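Local coordinates for surface glycan binding protein B (PDB 6E57), which binds mixed-linkage beta-glucan at the cell surface of a gut Bacteroides, probably helping to capture the polysaccharide for uptake and breakdown, at residues E361-L375 and K398-Y412. Numbering follows the deposited sequence.
Sequences EYHKMQLATGYWTGL and KIQAEAGFLCVGHGY. With BGC (beta-D-glucopyranose), chain E; BGC (beta-D-glucopyranose), chain B; BGC (beta-D-glucopyranose), chain C; BGC (beta-D-glucopyranose), chain D.
His410, Val408 and Glu402, spaced along 398-412, each meet an aromatic ring of 361-375. His410 lays CD2 over one face of the Tyr362 ring, 3.5 Å from CZ, with the two planes turned by 33°. Its NE2 gives a weak hydrogen bond to Glu361 OE1, while ND1 bonds to Ser321, so an imidazole, with two ring nitrogens able to bond different partners, suits this place. Nearby, His363 ND1 donates to Gly411 O at 2.8 Å, almost within its ring plane.

Beyond this end, strands 364-369 and 405-409 pair antiparallel through backbone hydrogen bonds from Lys364-His410 to Ala368-Leu406. Val408 shares a sheet face with Gln366 and Ala368, and its two methyls rise under Trp372: CG2 lies 3.4 Å from the centroid of the six-membered ring, a CH-pi contact almost along the ring normal. A beta-branched side chain gives the flat indole a broad apolar seat; Leu406 CD1 also touches the indole, nearest NE1. On the opposite sheet face, Met365 CB packs over the Tyr412 ring.

Glu402, just past helix 393-401, sets CA over the Tyr371 ring centre, 3.6 Å from the centroid. With CG beside the backbone N (chi1 -61°) and the chain then extended, its aliphatic CB and CG lie against the ring and its carboxylate spans the turn. Glutamate suits this place because one oxygen, OE1, ties two hydroxyls: Thr369 OG1 (2.8 Å) where the turn begins, on its anti lone pair, and Thr373 OG1 (2.7 Å) just past its end, on its syn one.

Backed by Glu402 and Val408, Tyr371 and Trp372 offer their opposite faces to successive glucose units, consistent with rings receiving sugar CH groups while Tyr371 O and Lys331 NZ bind hydroxyls.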
loop_
_atom_site.group_PDB
_atom_site.type_symbol
_atom_site.label_atom_id
_atom_site.label_comp_id
_atom_site.label_asym_id
_atom_site.label_seq_id
_atom_site.Cartn_x
_atom_site.Cartn_y
_atom_site.Cartn_z
ATOM N N GLU A 361 -18.625 -4.246 32.530
ATOM C CA GLU A 361 -19.106 -2.901 32.224
ATOM C C GLU A 361 -18.236 -2.248 31.128
ATOM O O GLU A 361 -18.755 -1.521 30.289
ATOM C CB GLU A 361 -19.186 -2.102 33.536
ATOM C CG GLU A 361 -17.939 -2.189 34.433
ATOM C CD GLU A 361 -17.898 -3.232 35.550
ATOM O OE1 GLU A 361 -17.873 -4.445 35.249
ATOM O OE2 GLU A 361 -17.847 -2.831 36.726
ATOM N N TYR A 362 -16.922 -2.525 31.126
ATOM C CA TYR A 362 -15.964 -2.034 30.103
ATOM C C TYR A 362 -14.760 -2.988 30.013
ATOM O O TYR A 362 -14.605 -3.876 30.848
ATOM C CB TYR A 362 -15.482 -0.618 30.438
ATOM C CG TYR A 362 -14.631 -0.540 31.681
ATOM C CD1 TYR A 362 -15.216 -0.407 32.930
ATOM C CD2 TYR A 362 -13.248 -0.632 31.617
ATOM C CE1 TYR A 362 -14.452 -0.352 34.085
ATOM C CE2 TYR A 362 -12.469 -0.580 32.762
ATOM C CZ TYR A 362 -13.074 -0.438 34.001
ATOM O OH TYR A 362 -12.332 -0.389 35.143
ATOM N N HIS A 363 -13.898 -2.781 29.008
ATOM C CA HIS A 363 -12.743 -3.656 28.780
ATOM C C HIS A 363 -11.489 -2.823 28.476
ATOM O O HIS A 363 -11.404 -2.183 27.419
ATOM C CB HIS A 363 -13.040 -4.659 27.657
ATOM C CG HIS A 363 -14.464 -5.093 27.602
ATOM N ND1 HIS A 363 -14.957 -6.105 28.394
ATOM C CD2 HIS A 363 -15.504 -4.649 26.865
ATOM C CE1 HIS A 363 -16.239 -6.268 28.147
ATOM N NE2 HIS A 363 -16.599 -5.390 27.213
ATOM N N LYS A 364 -10.525 -2.857 29.407
ATOM C CA LYS A 364 -9.226 -2.208 29.259
ATOM C C LYS A 364 -8.116 -3.184 29.672
ATOM O O LYS A 364 -8.251 -3.876 30.680
ATOM C CB LYS A 364 -9.152 -0.948 30.124
ATOM C CG LYS A 364 -9.901 0.260 29.584
ATOM C CD LYS A 364 -9.409 1.573 30.157
ATOM C CE LYS A 364 -10.104 2.784 29.569
ATOM N NZ LYS A 364 -11.531 2.859 29.970
ATOM N N MET A 365 -7.024 -3.213 28.892
ATOM C CA MET A 365 -5.832 -4.006 29.211
ATOM C C MET A 365 -4.568 -3.169 28.978
ATOM O O MET A 365 -4.582 -2.195 28.225
ATOM C CB MET A 365 -5.755 -5.279 28.360
ATOM C CG MET A 365 -5.346 -5.034 26.916
ATOM S SD MET A 365 -5.217 -6.560 25.945
ATOM C CE MET A 365 -3.838 -7.366 26.759
ATOM N N GLN A 366 -3.479 -3.578 29.637
ATOM C CA GLN A 366 -2.144 -3.021 29.419
ATOM C C GLN A 366 -1.099 -4.082 29.789
ATOM O O GLN A 366 -1.238 -4.772 30.799
ATOM C CB GLN A 366 -1.942 -1.743 30.241
ATOM C CG GLN A 366 -0.655 -0.995 29.903
ATOM C CD GLN A 366 -0.384 0.195 30.794
ATOM O OE1 GLN A 366 -0.741 0.213 31.968
ATOM N NE2 GLN A 366 0.276 1.199 30.241
ATOM N N LEU A 367 -0.068 -4.214 28.948
ATOM C CA LEU A 367 1.108 -5.020 29.268
ATOM C C LEU A 367 2.051 -4.162 30.115
ATOM O O LEU A 367 2.323 -3.018 29.763
ATOM C CB LEU A 367 1.794 -5.479 27.978
ATOM C CG LEU A 367 1.229 -6.745 27.343
ATOM C CD1 LEU A 367 -0.227 -6.563 26.956
ATOM C CD2 LEU A 367 2.059 -7.151 26.133
ATOM N N ALA A 368 2.533 -4.725 31.226
ATOM C CA ALA A 368 3.324 -3.974 32.185
ATOM C C ALA A 368 4.331 -4.887 32.885
ATOM O O ALA A 368 4.289 -6.111 32.747
ATOM C CB ALA A 368 2.414 -3.310 33.186
ATOM N N THR A 369 5.224 -4.253 33.651
ATOM C CA THR A 369 6.164 -4.937 34.519
ATOM C C THR A 369 5.459 -5.285 35.833
ATOM O O THR A 369 4.291 -4.931 36.031
ATOM C CB THR A 369 7.397 -4.071 34.795
ATOM O OG1 THR A 369 6.973 -2.984 35.617
ATOM C CG2 THR A 369 8.053 -3.550 33.535
ATOM N N GLY A 370 6.195 -5.952 36.731
ATOM C CA GLY A 370 5.727 -6.286 38.075
ATOM C C GLY A 370 5.477 -5.054 38.930
ATOM O O GLY A 370 4.741 -5.134 39.906
ATOM N N TYR A 371 6.100 -3.923 38.562
ATOM C CA TYR A 371 5.936 -2.618 39.236
ATOM C C TYR A 371 4.803 -1.807 38.583
ATOM O O TYR A 371 4.582 -0.650 38.948
ATOM C CB TYR A 371 7.238 -1.808 39.183
ATOM C CG TYR A 371 8.408 -2.340 39.979
ATOM C CD1 TYR A 371 8.428 -3.628 40.498
ATOM C CD2 TYR A 371 9.536 -1.555 40.174
ATOM C CE1 TYR A 371 9.513 -4.108 41.212
ATOM C CE2 TYR A 371 10.633 -2.023 40.879
ATOM C CZ TYR A 371 10.621 -3.304 41.403
ATOM O OH TYR A 371 11.694 -3.778 42.102
ATOM N N TRP A 372 4.114 -2.414 37.606
ATOM C CA TRP A 372 2.977 -1.831 36.871
ATOM C C TRP A 372 3.436 -0.706 35.936
ATOM O O TRP A 372 2.633 0.134 35.542
ATOM C CB TRP A 372 1.871 -1.355 37.825
ATOM C CG TRP A 372 1.130 -2.468 38.498
ATOM C CD1 TRP A 372 1.654 -3.441 39.299
ATOM C CD2 TRP A 372 -0.283 -2.718 38.441
ATOM N NE1 TRP A 372 0.666 -4.277 39.742
ATOM C CE2 TRP A 372 -0.533 -3.858 39.234
ATOM C CE3 TRP A 372 -1.358 -2.093 37.805
ATOM C CZ2 TRP A 372 -1.812 -4.383 39.401
ATOM C CZ3 TRP A 372 -2.624 -2.611 37.974
ATOM C CH2 TRP A 372 -2.845 -3.747 38.754
ATOM N N THR A 373 4.716 -0.718 35.555
ATOM C CA THR A 373 5.233 0.176 34.530
ATOM C C THR A 373 4.796 -0.354 33.162
ATOM O O THR A 373 5.112 -1.485 32.811
ATOM C CB THR A 373 6.759 0.295 34.605
ATOM O OG1 THR A 373 7.109 0.580 35.959
ATOM C CG2 THR A 373 7.312 1.367 33.691
ATOM N N GLY A 374 4.070 0.474 32.407
ATOM C CA GLY A 374 3.556 0.106 31.094
ATOM C C GLY A 374 4.671 -0.113 30.085
ATOM O O GLY A 374 5.572 0.719 29.949
ATOM N N LEU A 375 4.605 -1.255 29.391
ATOM C CA LEU A 375 5.495 -1.590 28.289
ATOM C C LEU A 375 4.938 -1.007 26.988
ATOM O O LEU A 375 5.660 -0.880 25.998
ATOM C CB LEU A 375 5.619 -3.112 28.202
ATOM C CG LEU A 375 6.219 -3.781 29.435
ATOM C CD1 LEU A 375 6.200 -5.293 29.294
ATOM C CD2 LEU A 375 7.633 -3.283 29.680
ATOM N N LYS A 398 14.047 -4.136 31.873
ATOM C CA LYS A 398 13.154 -3.524 32.839
ATOM C C LYS A 398 12.299 -4.612 33.501
ATOM O O LYS A 398 12.028 -4.546 34.696
ATOM C CB LYS A 398 12.303 -2.450 32.154
ATOM C CG LYS A 398 11.468 -1.595 33.095
ATOM C CD LYS A 398 10.898 -0.355 32.439
ATOM C CE LYS A 398 11.943 0.716 32.209
ATOM N NZ LYS A 398 11.320 2.047 32.030
ATOM N N ILE A 399 11.897 -5.617 32.716
ATOM C CA ILE A 399 11.106 -6.743 33.210
ATOM C C ILE A 399 11.879 -7.480 34.317
ATOM O O ILE A 399 11.292 -7.864 35.325
ATOM C CB ILE A 399 10.701 -7.677 32.050
ATOM C CG1 ILE A 399 9.631 -7.031 31.166
ATOM C CG2 ILE A 399 10.252 -9.038 32.567
ATOM C CD1 ILE A 399 9.361 -7.774 29.878
ATOM N N GLN A 400 13.188 -7.678 34.125
ATOM C CA GLN A 400 14.041 -8.330 35.128
ATOM C C GLN A 400 14.251 -7.399 36.330
ATOM O O GLN A 400 14.297 -7.848 37.467
ATOM C CB GLN A 400 15.380 -8.747 34.515
ATOM C CG GLN A 400 15.251 -9.783 33.405
ATOM C CD GLN A 400 14.519 -11.029 33.843
ATOM O OE1 GLN A 400 14.920 -11.709 34.785
ATOM N NE2 GLN A 400 13.430 -11.336 33.154
ATOM N N ALA A 401 14.368 -6.096 36.060
ATOM C CA ALA A 401 14.585 -5.073 37.086
ATOM C C ALA A 401 13.323 -4.853 37.934
ATOM O O ALA A 401 13.437 -4.481 39.102
ATOM C CB ALA A 401 15.026 -3.787 36.431
ATOM N N GLU A 402 12.136 -5.069 37.344
ATOM C CA GLU A 402 10.853 -4.701 37.961
ATOM C C GLU A 402 9.928 -5.923 38.092
ATOM O O GLU A 402 8.744 -5.853 37.772
ATOM C CB GLU A 402 10.183 -3.591 37.146
ATOM C CG GLU A 402 11.001 -2.310 37.071
ATOM C CD GLU A 402 10.270 -1.093 36.527
ATOM O OE1 GLU A 402 9.058 -1.201 36.248
ATOM O OE2 GLU A 402 10.915 -0.031 36.385
ATOM N N ALA A 403 10.485 -7.043 38.563
ATOM C CA ALA A 403 9.722 -8.164 39.124
ATOM C C ALA A 403 8.812 -8.842 38.084
ATOM O O ALA A 403 7.762 -9.376 38.435
ATOM C CB ALA A 403 8.925 -7.677 40.312
ATOM N N GLY A 404 9.231 -8.845 36.815
ATOM C CA GLY A 404 8.616 -9.692 35.794
ATOM C C GLY A 404 7.530 -8.990 34.993
ATOM O O GLY A 404 7.461 -7.766 34.934
ATOM N N PHE A 405 6.676 -9.806 34.369
ATOM C CA PHE A 405 5.679 -9.379 33.403
ATOM C C PHE A 405 4.285 -9.494 34.026
ATOM O O PHE A 405 4.001 -10.458 34.734
ATOM C CB PHE A 405 5.806 -10.242 32.145
ATOM C CG PHE A 405 4.722 -10.055 31.117
ATOM C CD1 PHE A 405 4.768 -8.998 30.220
ATOM C CD2 PHE A 405 3.671 -10.955 31.028
ATOM C CE1 PHE A 405 3.776 -8.839 29.264
ATOM C CE2 PHE A 405 2.675 -10.790 30.077
ATOM C CZ PHE A 405 2.730 -9.733 29.197
ATOM N N LEU A 406 3.429 -8.502 33.751
ATOM C CA LEU A 406 2.016 -8.538 34.124
ATOM C C LEU A 406 1.157 -8.133 32.919
ATOM O O LEU A 406 1.548 -7.285 32.124
ATOM C CB LEU A 406 1.757 -7.574 35.288
ATOM C CG LEU A 406 2.334 -7.953 36.651
ATOM C CD1 LEU A 406 1.945 -6.914 37.685
ATOM C CD2 LEU A 406 1.867 -9.323 37.100
ATOM N N CYS A 407 -0.019 -8.759 32.808
ATOM C CA CYS A 407 -1.148 -8.188 32.088
ATOM C C CYS A 407 -2.146 -7.646 33.119
ATOM O O CYS A 407 -2.588 -8.359 34.020
ATOM C CB CYS A 407 -1.809 -9.201 31.164
ATOM S SG CYS A 407 -0.818 -9.576 29.696
ATOM N N VAL A 408 -2.473 -6.365 32.961
ATOM C CA VAL A 408 -3.211 -5.580 33.920
ATOM C C VAL A 408 -4.455 -5.033 33.207
ATOM O O VAL A 408 -4.485 -4.990 31.980
ATOM C CB VAL A 408 -2.277 -4.483 34.467
ATOM C CG1 VAL A 408 -2.992 -3.186 34.797
ATOM C CG2 VAL A 408 -1.478 -4.984 35.659
ATOM N N GLY A 409 -5.482 -4.650 33.975
ATOM C CA GLY A 409 -6.695 -4.046 33.416
ATOM C C GLY A 409 -7.963 -4.584 34.058
ATOM O O GLY A 409 -7.954 -4.980 35.231
ATOM N N HIS A 410 -9.055 -4.593 33.279
ATOM C CA HIS A 410 -10.379 -4.998 33.755
ATOM C C HIS A 410 -11.219 -5.582 32.615
ATOM O O HIS A 410 -11.164 -5.111 31.491
ATOM C CB HIS A 410 -11.097 -3.806 34.399
ATOM C CG HIS A 410 -12.491 -4.108 34.831
ATOM N ND1 HIS A 410 -12.772 -4.750 36.021
ATOM C CD2 HIS A 410 -13.680 -3.867 34.240
ATOM C CE1 HIS A 410 -14.076 -4.892 36.145
ATOM N NE2 HIS A 410 -14.656 -4.357 35.064
ATOM N N GLY A 411 -11.999 -6.615 32.942
ATOM C CA GLY A 411 -13.107 -7.091 32.119
ATOM C C GLY A 411 -12.662 -7.896 30.910
ATOM O O GLY A 411 -13.322 -7.858 29.861
ATOM N N TYR A 412 -11.558 -8.639 31.052
ATOM C CA TYR A 412 -11.073 -9.507 29.983
ATOM C C TYR A 412 -10.359 -10.723 30.577
ATOM O O TYR A 412 -10.065 -10.766 31.773
ATOM C CB TYR A 412 -10.151 -8.743 29.032
ATOM C CG TYR A 412 -8.766 -8.469 29.565
ATOM C CD1 TYR A 412 -8.511 -7.348 30.339
ATOM C CD2 TYR A 412 -7.708 -9.321 29.291
ATOM C CE1 TYR A 412 -7.244 -7.084 30.832
ATOM C CE2 TYR A 412 -6.433 -9.071 29.774
ATOM C CZ TYR A 412 -6.200 -7.946 30.546
ATOM O OH TYR A 412 -4.952 -7.678 31.029
HETATM C C2 BGC E . 2.765 -0.396 41.697
HETATM C C3 BGC E . 1.360 0.107 41.973
HETATM C C4 BGC E . 0.428 -1.081 42.142
HETATM C C5 BGC E . 0.959 -1.983 43.252
HETATM C C6 BGC E . 0.061 -3.191 43.471
HETATM C C1 BGC E . 3.204 -1.358 42.806
HETATM O O2 BGC E . 3.649 0.727 41.583
HETATM O O3 BGC E . 0.939 0.943 40.896
HETATM O O4 BGC E . -0.869 -0.633 42.534
HETATM O O5 BGC E . 2.274 -2.431 42.937
HETATM O O6 BGC E . 0.649 -4.045 44.455
HETATM C C2 BGC B . 12.455 -2.141 45.384
HETATM C C3 BGC B . 10.965 -1.976 45.612
HETATM C C4 BGC B . 10.206 -3.220 45.182
HETATM C C5 BGC B . 10.831 -4.512 45.711
HETATM C C6 BGC B . 10.248 -5.720 44.982
HETATM C C1 BGC B . 12.972 -3.434 46.002
HETATM O O1 BGC B . 14.340 -3.622 45.625
HETATM O O2 BGC B . 13.123 -1.024 45.969
HETATM O O3 BGC B . 10.477 -0.862 44.860
HETATM O O4 BGC B . 8.862 -3.118 45.666
HETATM O O5 BGC B . 12.242 -4.550 45.508
HETATM O O6 BGC B . 9.802 -6.702 45.921
HETATM C C2 BGC C . 6.619 -3.655 45.025
HETATM C C3 BGC C . 5.530 -3.470 43.985
HETATM C C4 BGC C . 5.357 -2.002 43.635
HETATM C C5 BGC C . 6.693 -1.346 43.312
HETATM C C6 BGC C . 6.481 0.130 42.999
HETATM C C1 BGC C . 7.890 -2.915 44.627
HETATM O O2 BGC C . 6.877 -5.056 45.177
HETATM O O3 BGC C . 4.296 -3.966 44.503
HETATM O O4 BGC C . 4.506 -1.874 42.488
HETATM O O5 BGC C . 7.591 -1.531 44.412
HETATM O O6 BGC C . 7.723 0.827 43.012
HETATM C C2 BGC D . -3.190 -0.749 42.031
HETATM C C3 BGC D . -4.256 -0.620 40.955
HETATM C C4 BGC D . -4.102 0.687 40.192
HETATM C C5 BGC D . -2.644 0.907 39.771
HETATM C C6 BGC D . -2.394 2.276 39.164
HETATM C C1 BGC D . -1.803 -0.513 41.458
HETATM O O2 BGC D . -3.248 -2.049 42.622
HETATM O O3 BGC D . -5.549 -0.659 41.558
HETATM O O4 BGC D . -4.941 0.611 39.029
HETATM O O5 BGC D . -1.752 0.782 40.875
HETATM O O6 BGC D . -1.183 2.197 38.411
#